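Local coordinates for group II chitinase (PDB 6JAV), which probably hydrolyses internal glycosidic bonds of chitin as an endochitinase, the chain being one glycoside hydrolase family 18 catalytic domain of a much longer protein, at residues A[269-274]-A[280-285]; A[297-302]-A[316-321]; A[52-55]-A[59-62]. One frame throughout, in Å; residues are numbered along the deposited sequence.

Contact 1: A[269-274]-A[280-285]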
# COMPACT_ATOMS: atom_id res chain seq x y z
N VAL A 269 -13.56 -8.72 -19.73
CA VAL A 269 -12.25 -9.29 -19.46
C VAL A 269 -12.43 -10.76 -19.11
O VAL A 269 -13.35 -11.13 -18.38
CB VAL A 269 -11.60 -8.51 -18.29
CG1 VAL A 269 -10.59 -9.38 -17.54
CG2 VAL A 269 -11.00 -7.21 -18.82
N SER A 270 -11.55 -11.61 -19.64
CA SER A 270 -11.62 -13.04 -19.40
C SER A 270 -10.72 -13.52 -18.27
O SER A 270 -11.00 -14.58 -17.70
CB SER A 270 -11.30 -13.82 -20.69
OG SER A 270 -9.98 -13.57 -21.12
N ASP A 271 -9.66 -12.79 -17.94
CA ASP A 271 -8.69 -13.24 -16.94
C ASP A 271 -7.80 -12.04 -16.61
O ASP A 271 -7.86 -11.00 -17.27
CB ASP A 271 -7.82 -14.37 -17.50
CG ASP A 271 -7.20 -15.24 -16.41
OD1 ASP A 271 -7.36 -14.94 -15.21
OD2 ASP A 271 -6.53 -16.23 -16.78
N GLY A 272 -6.96 -12.22 -15.59
CA GLY A 272 -5.86 -11.31 -15.39
C GLY A 272 -4.93 -11.27 -16.60
O GLY A 272 -4.94 -12.15 -17.46
N GLY A 273 -4.12 -10.21 -16.66
CA GLY A 273 -3.13 -10.12 -17.71
C GLY A 273 -2.00 -11.12 -17.52
O GLY A 273 -1.75 -11.64 -16.43
N GLU A 274 -1.31 -11.38 -18.63
CA GLU A 274 -0.18 -12.30 -18.58
C GLU A 274 0.85 -11.80 -17.56
O GLU A 274 1.12 -10.60 -17.49
CB GLU A 274 0.47 -12.38 -19.96
CG GLU A 274 -0.41 -13.09 -20.98
CD GLU A 274 0.05 -12.90 -22.42
OE1 GLU A 274 -0.71 -13.28 -23.34
OE2 GLU A 274 1.16 -12.37 -22.65
N ARG A 280 6.03 -11.82 -11.99
CA ARG A 280 5.55 -13.20 -12.08
C ARG A 280 4.23 -13.43 -11.33
O ARG A 280 4.07 -14.38 -10.57
CB ARG A 280 6.64 -14.20 -11.63
CG ARG A 280 7.79 -14.30 -12.65
CD ARG A 280 8.82 -15.24 -12.18
NE ARG A 280 9.03 -14.95 -10.70
CZ ARG A 280 10.20 -15.01 -10.05
NH1 ARG A 280 10.23 -14.68 -8.78
NH2 ARG A 280 11.31 -15.38 -10.74
N ALA A 281 3.27 -12.54 -11.56
CA ALA A 281 1.97 -12.58 -10.88
C ALA A 281 0.91 -12.15 -11.89
O ALA A 281 0.89 -10.99 -12.31
CB ALA A 281 1.95 -11.66 -9.67
N LYS A 282 0.03 -13.08 -12.28
CA LYS A 282 -1.02 -12.76 -13.24
C LYS A 282 -1.88 -11.63 -12.70
O LYS A 282 -2.26 -11.64 -11.53
CB LYS A 282 -1.89 -14.02 -13.44
CG LYS A 282 -3.07 -13.83 -14.37
CD LYS A 282 -3.81 -15.16 -14.59
CE LYS A 282 -4.36 -15.69 -13.27
NZ LYS A 282 -5.45 -16.68 -13.47
N GLY A 283 -2.15 -10.63 -13.55
CA GLY A 283 -2.98 -9.50 -13.14
C GLY A 283 -2.21 -8.32 -12.58
O GLY A 283 -2.83 -7.30 -12.24
N PHE A 284 -0.89 -8.41 -12.51
CA PHE A 284 -0.07 -7.40 -11.86
C PHE A 284 1.13 -7.09 -12.74
O PHE A 284 1.75 -8.01 -13.27
CB PHE A 284 0.41 -8.01 -10.54
CG PHE A 284 1.28 -7.11 -9.71
CD1 PHE A 284 0.72 -6.27 -8.74
CD2 PHE A 284 2.67 -7.16 -9.83
CE1 PHE A 284 1.55 -5.47 -7.94
CE2 PHE A 284 3.49 -6.36 -9.04
CZ PHE A 284 2.93 -5.53 -8.08
N LEU A 285 1.50 -5.81 -12.85
CA LEU A 285 2.76 -5.45 -13.49
C LEU A 285 3.41 -4.30 -12.74
O LEU A 285 2.75 -3.32 -12.40
CB LEU A 285 2.59 -5.01 -14.97
CG LEU A 285 2.14 -6.09 -15.96
CD1 LEU A 285 1.79 -5.47 -17.30
CD2 LEU A 285 3.22 -7.17 -16.14
O HOH W 1 0.25 -9.23 -15.32
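Lys282 reaches over the backbone of Gly272 and Gly273 to meet the carboxylate of Asp271, and the two side chains cross at about a right angle. The lysine chain runs out extended through its first two torsions and bends at the third (chi3 62°), which brings NZ to 3.1 Å from Asp271 OD1 in a salt bridge. OD1 receives it on its syn lone pair, facing OD2, yet OD2 lies farther from NZ at 3.5 Å, so the ammonium is not shared evenly. OD1 also takes a weak bond from Gly272 N, a second and looser hold. Lower on the lysine, CG lies 3.3 Å from Gly273 O, so the aliphatic stem packs on the peptide while the charged end goes on to the acid. Both segments fall between TIM-barrel strands 244-257 and 342-346, probably in the alpha+beta insertion that related family 18 chitinases carry there, and Ala281 to Phe284 form a type II turn that leads into strand 284-286. Ala281 and Phe284 touch the bound piperidine-thienopyridine inhibitor, and the Phe284 ring also stacks with Tyr251. Gly283, third in the turn, has a positive phi (92°), as the type II turn requires. Its N-H bonds Gly273 O at 3.1 Å, the donor tilted 21° from the carbonyl plane. The backbones run close here, Gly272 CA and Gly283 CA being 4.1 Å apart. A water lies between two carbonyls, 2.7 Å from Glu274 O and 2.8 Å from Phe284 O, and can donate to either. Leu285 CD2 comes to 4.2 Å from Glu274 O, while the Leu285 side chain also packs on Ile290 and Arg293 of helix 287-296.

Contact 2: A[297-302]-A[316-321]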
# COMPACT_ATOMS: atom_id res chain seq x y z
N SER A 297 7.85 -1.93 -26.71
CA SER A 297 6.97 -2.93 -27.30
C SER A 297 5.72 -2.32 -27.94
O SER A 297 4.80 -3.07 -28.27
CB SER A 297 6.60 -4.02 -26.30
OG SER A 297 7.77 -4.71 -25.89
N GLY A 298 5.66 -1.01 -28.08
CA GLY A 298 4.59 -0.39 -28.85
C GLY A 298 3.21 -0.42 -28.22
O GLY A 298 2.21 -0.34 -28.95
N TRP A 299 3.10 -0.55 -26.90
CA TRP A 299 1.77 -0.51 -26.32
C TRP A 299 1.20 0.90 -26.47
O TRP A 299 1.93 1.89 -26.39
CB TRP A 299 1.81 -0.88 -24.83
CG TRP A 299 2.04 -2.36 -24.55
CD1 TRP A 299 2.90 -3.20 -25.21
CD2 TRP A 299 1.41 -3.15 -23.55
NE1 TRP A 299 2.84 -4.45 -24.67
CE2 TRP A 299 1.94 -4.46 -23.65
CE3 TRP A 299 0.43 -2.89 -22.57
CZ2 TRP A 299 1.54 -5.50 -22.81
CZ3 TRP A 299 0.04 -3.93 -21.73
CH2 TRP A 299 0.59 -5.22 -21.86
N THR A 300 -0.10 0.98 -26.70
CA THR A 300 -0.77 2.26 -26.93
C THR A 300 -1.27 2.79 -25.59
O THR A 300 -1.88 2.04 -24.83
CB THR A 300 -1.96 2.04 -27.86
OG1 THR A 300 -1.50 1.45 -29.09
CG2 THR A 300 -2.64 3.36 -28.15
N VAL A 301 -1.03 4.07 -25.33
CA VAL A 301 -1.37 4.71 -24.05
C VAL A 301 -2.58 5.61 -24.25
O VAL A 301 -2.62 6.39 -25.21
CB VAL A 301 -0.19 5.52 -23.52
CG1 VAL A 301 -0.57 6.22 -22.24
CG2 VAL A 301 1.02 4.60 -23.33
N VAL A 302 -3.56 5.51 -23.35
CA VAL A 302 -4.71 6.42 -23.35
C VAL A 302 -4.70 7.18 -22.03
O VAL A 302 -4.75 6.56 -20.95
CB VAL A 302 -6.04 5.66 -23.51
CG1 VAL A 302 -7.24 6.63 -23.43
CG2 VAL A 302 -6.05 4.84 -24.82
N GLY A 316 -2.71 -5.85 -28.32
CA GLY A 316 -3.36 -7.13 -28.53
C GLY A 316 -4.49 -7.29 -27.53
O GLY A 316 -5.31 -6.39 -27.34
N ASN A 317 -4.50 -8.42 -26.82
CA ASN A 317 -5.51 -8.67 -25.81
C ASN A 317 -5.03 -8.37 -24.39
O ASN A 317 -5.65 -8.84 -23.43
CB ASN A 317 -6.09 -10.09 -25.93
CG ASN A 317 -5.14 -11.18 -25.44
OD1 ASN A 317 -3.96 -10.93 -25.17
ND2 ASN A 317 -5.65 -12.39 -25.34
N GLN A 318 -3.95 -7.61 -24.24
CA GLN A 318 -3.43 -7.24 -22.92
C GLN A 318 -3.71 -5.77 -22.66
O GLN A 318 -3.57 -4.93 -23.55
CB GLN A 318 -1.93 -7.48 -22.87
CG GLN A 318 -1.58 -8.96 -23.03
CD GLN A 318 -2.19 -9.79 -21.92
OE1 GLN A 318 -1.84 -9.63 -20.75
NE2 GLN A 318 -3.12 -10.67 -22.27
N TRP A 319 -4.09 -5.45 -21.41
CA TRP A 319 -4.52 -4.10 -21.05
C TRP A 319 -4.10 -3.85 -19.60
O TRP A 319 -4.29 -4.73 -18.76
CB TRP A 319 -6.06 -4.07 -21.17
CG TRP A 319 -6.78 -2.75 -21.15
CD1 TRP A 319 -7.33 -2.09 -22.24
CD2 TRP A 319 -7.17 -2.00 -20.00
NE1 TRP A 319 -7.99 -0.96 -21.82
CE2 TRP A 319 -7.91 -0.87 -20.45
CE3 TRP A 319 -6.94 -2.14 -18.61
CZ2 TRP A 319 -8.43 0.09 -19.58
CZ3 TRP A 319 -7.47 -1.19 -17.74
CH2 TRP A 319 -8.19 -0.08 -18.23
N VAL A 320 -3.53 -2.68 -19.31
CA VAL A 320 -3.06 -2.41 -17.94
C VAL A 320 -3.38 -0.97 -17.56
O VAL A 320 -3.22 -0.06 -18.37
CB VAL A 320 -1.55 -2.72 -17.82
CG1 VAL A 320 -0.72 -1.81 -18.71
CG2 VAL A 320 -1.08 -2.62 -16.34
N SER A 321 -3.83 -0.76 -16.32
CA SER A 321 -4.05 0.60 -15.83
C SER A 321 -3.08 0.89 -14.70
O SER A 321 -2.75 -0.02 -13.93
CB SER A 321 -5.50 0.79 -15.35
OG SER A 321 -5.81 -0.12 -14.31
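Trp299 carries the contact for the first segment, its indole reaching Gln318 and Val320 on strand 318-321. Just before it, Ser297 is the first residue past the helical backbone angles, and its carbonyl oxygen lies in plane at the edge of the Trp299 ring. In Trp299 itself CG stands anti to the carbonyl carbon (chi1 -74°), and the six-membered end of the indole is carried across to the strand. CH2 meets Gln318 CB at 3.5 Å, and CZ3 meets Val320 CG1 at 3.8 Å, both approached obliquely. The amide of Gln318 is turned 75° from the indole plane and serves other partners. Its NE2 points an N-H straight at Asn317 OD1 (3.0 Å, 178°), but from above that carbonyl plane, and also bonds Thr256 OG1, while OE1 accepts from Glu274 N. From Thr300 the segment becomes strand 300-302, which pairs with strand 312-315 instead of 318-321; 312-315 pairs with both. From the loop just ahead of strand 300-302, the indole thus reaches the third strand of an antiparallel meander, probably within the alpha+beta insertion that family 18 chitinases of this type carry between the last two barrel strands.

Contact 3: A[52-55]-A[59-62]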
# COMPACT_ATOMS: atom_id res chain seq x y z
N MET A 52 3.55 -12.68 16.82
CA MET A 52 4.23 -12.20 15.63
C MET A 52 5.53 -12.96 15.41
O MET A 52 6.26 -13.25 16.36
CB MET A 52 4.50 -10.70 15.76
CG MET A 52 5.07 -10.08 14.49
SD MET A 52 5.02 -8.28 14.48
CE MET A 52 5.79 -8.03 16.07
N THR A 53 5.81 -13.30 14.15
CA THR A 53 7.01 -14.05 13.81
C THR A 53 7.49 -13.66 12.42
O THR A 53 6.73 -13.15 11.60
CB THR A 53 6.78 -15.56 13.93
OG1 THR A 53 8.04 -16.25 13.83
CG2 THR A 53 5.88 -16.05 12.85
N ALA A 54 8.77 -13.88 12.17
CA ALA A 54 9.31 -13.57 10.85
C ALA A 54 8.71 -14.47 9.78
O ALA A 54 8.52 -15.68 9.99
CB ALA A 54 10.83 -13.73 10.83
N HIS A 55 8.41 -13.87 8.63
CA HIS A 55 7.85 -14.61 7.51
C HIS A 55 8.91 -15.44 6.79
O HIS A 55 8.65 -16.59 6.43
CB HIS A 55 7.23 -13.62 6.53
CG HIS A 55 6.82 -14.24 5.24
ND1 HIS A 55 7.41 -13.92 4.03
CD2 HIS A 55 5.88 -15.18 4.96
CE1 HIS A 55 6.84 -14.63 3.07
NE2 HIS A 55 5.91 -15.40 3.61
N SER A 59 15.82 -14.65 4.66
CA SER A 59 16.16 -13.25 4.39
C SER A 59 16.17 -12.44 5.68
O SER A 59 17.18 -11.77 5.99
CB SER A 59 15.22 -12.65 3.35
OG SER A 59 13.87 -12.62 3.83
N ASP A 60 15.09 -12.51 6.45
CA ASP A 60 14.89 -11.61 7.58
C ASP A 60 15.97 -11.78 8.64
O ASP A 60 16.42 -10.80 9.24
CB ASP A 60 13.51 -11.86 8.23
CG ASP A 60 12.34 -11.68 7.27
OD1 ASP A 60 12.46 -10.98 6.24
OD2 ASP A 60 11.27 -12.27 7.54
N TYR A 61 16.35 -13.03 8.93
CA TYR A 61 17.32 -13.36 9.97
C TYR A 61 18.67 -13.76 9.39
O TYR A 61 19.68 -13.10 9.65
CB TYR A 61 16.78 -14.50 10.85
CG TYR A 61 15.56 -14.17 11.68
CD1 TYR A 61 15.27 -12.86 12.07
CD2 TYR A 61 14.71 -15.18 12.10
CE1 TYR A 61 14.14 -12.58 12.84
CE2 TYR A 61 13.59 -14.91 12.88
CZ TYR A 61 13.32 -13.60 13.24
OH TYR A 61 12.21 -13.33 14.02
N ASP A 62 18.72 -14.83 8.59
CA ASP A 62 20.02 -15.40 8.23
C ASP A 62 20.82 -14.44 7.35
O ASP A 62 22.05 -14.41 7.42
CB ASP A 62 19.83 -16.73 7.51
CG ASP A 62 19.14 -17.78 8.37
OD1 ASP A 62 19.13 -17.66 9.62
OD2 ASP A 62 18.58 -18.73 7.80
O HOH W 2 10.46 -15.06 14.35
O HOH W 3 9.18 -11.00 8.48
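The methyl of Ala54 fits between two side chains of helix 57-62, the phenol of Tyr61 and the carboxylate of Asp60. CB is 3.5 Å from Tyr61 CZ and approaches the ring obliquely, nearer its hydroxyl end than its stem. Tyr61 has CG anti to the carbonyl carbon (chi1 -66°), which extends the ring from the helix toward the strand. On the other flank Asp60 OD2 lies 3.6 Å from the same methyl. This is where the short strand 52-54, antiparallel to strand 38-46 of the TIM barrel, gives way to a helical segment, and only three residues separate the two sides. Two waters bridge them. One accepts from Ala54 N at 3.0 Å and sits a short 2.5 Å from Tyr61 OH, in the plane of the phenol ring at its edge. The other accepts from His55 N at 3.0 Å and donates to Asp60 OD2 at 2.6 Å. The N-H groups of Ala54 and His55 are thus linked through water to Tyr61 and Asp60 respectively. Asp60 is gripped further outside the contact: OD1 accepts from Tyr41 OH and Asn15 ND2, and OD2 from Asp56 N, so both carboxylate oxygens have several partners and the group's rotation is well restrained. Those donors would probably stabilise the negative charge. The His55 imidazole is directed elsewhere, its ND1 5.5 Å from Asp60 OD2, and its side chain packs on Asn15 and Val45. The ring of Tyr118 also meets the phenol, planes about 20° apart, and Phe114 of helix 101-118 touches the Tyr61 side chain.

In the fold
From the N terminus, contact 3 comes first: it closes the short loop from strand 52-54 into helix 57-62, beside barrel strand 38-46. Much later, contact 1 closes the loop between 269-274 and 280-285, and contact 2 then brings 297-302 to 316-321 after helix 287-296. The three follow in series, with none nested or crossed. Contacts 1 and 2 are neighbours, their centres 13 Å apart, and they touch where Leu285 packs against Val320, as well as through the Gln318 amide; both border strand 244-257, which pairs with 284-286 and 318-321. Contact 3 stands apart, its centre about 29 Å from that of contact 1 and 38 Å from that of contact 2.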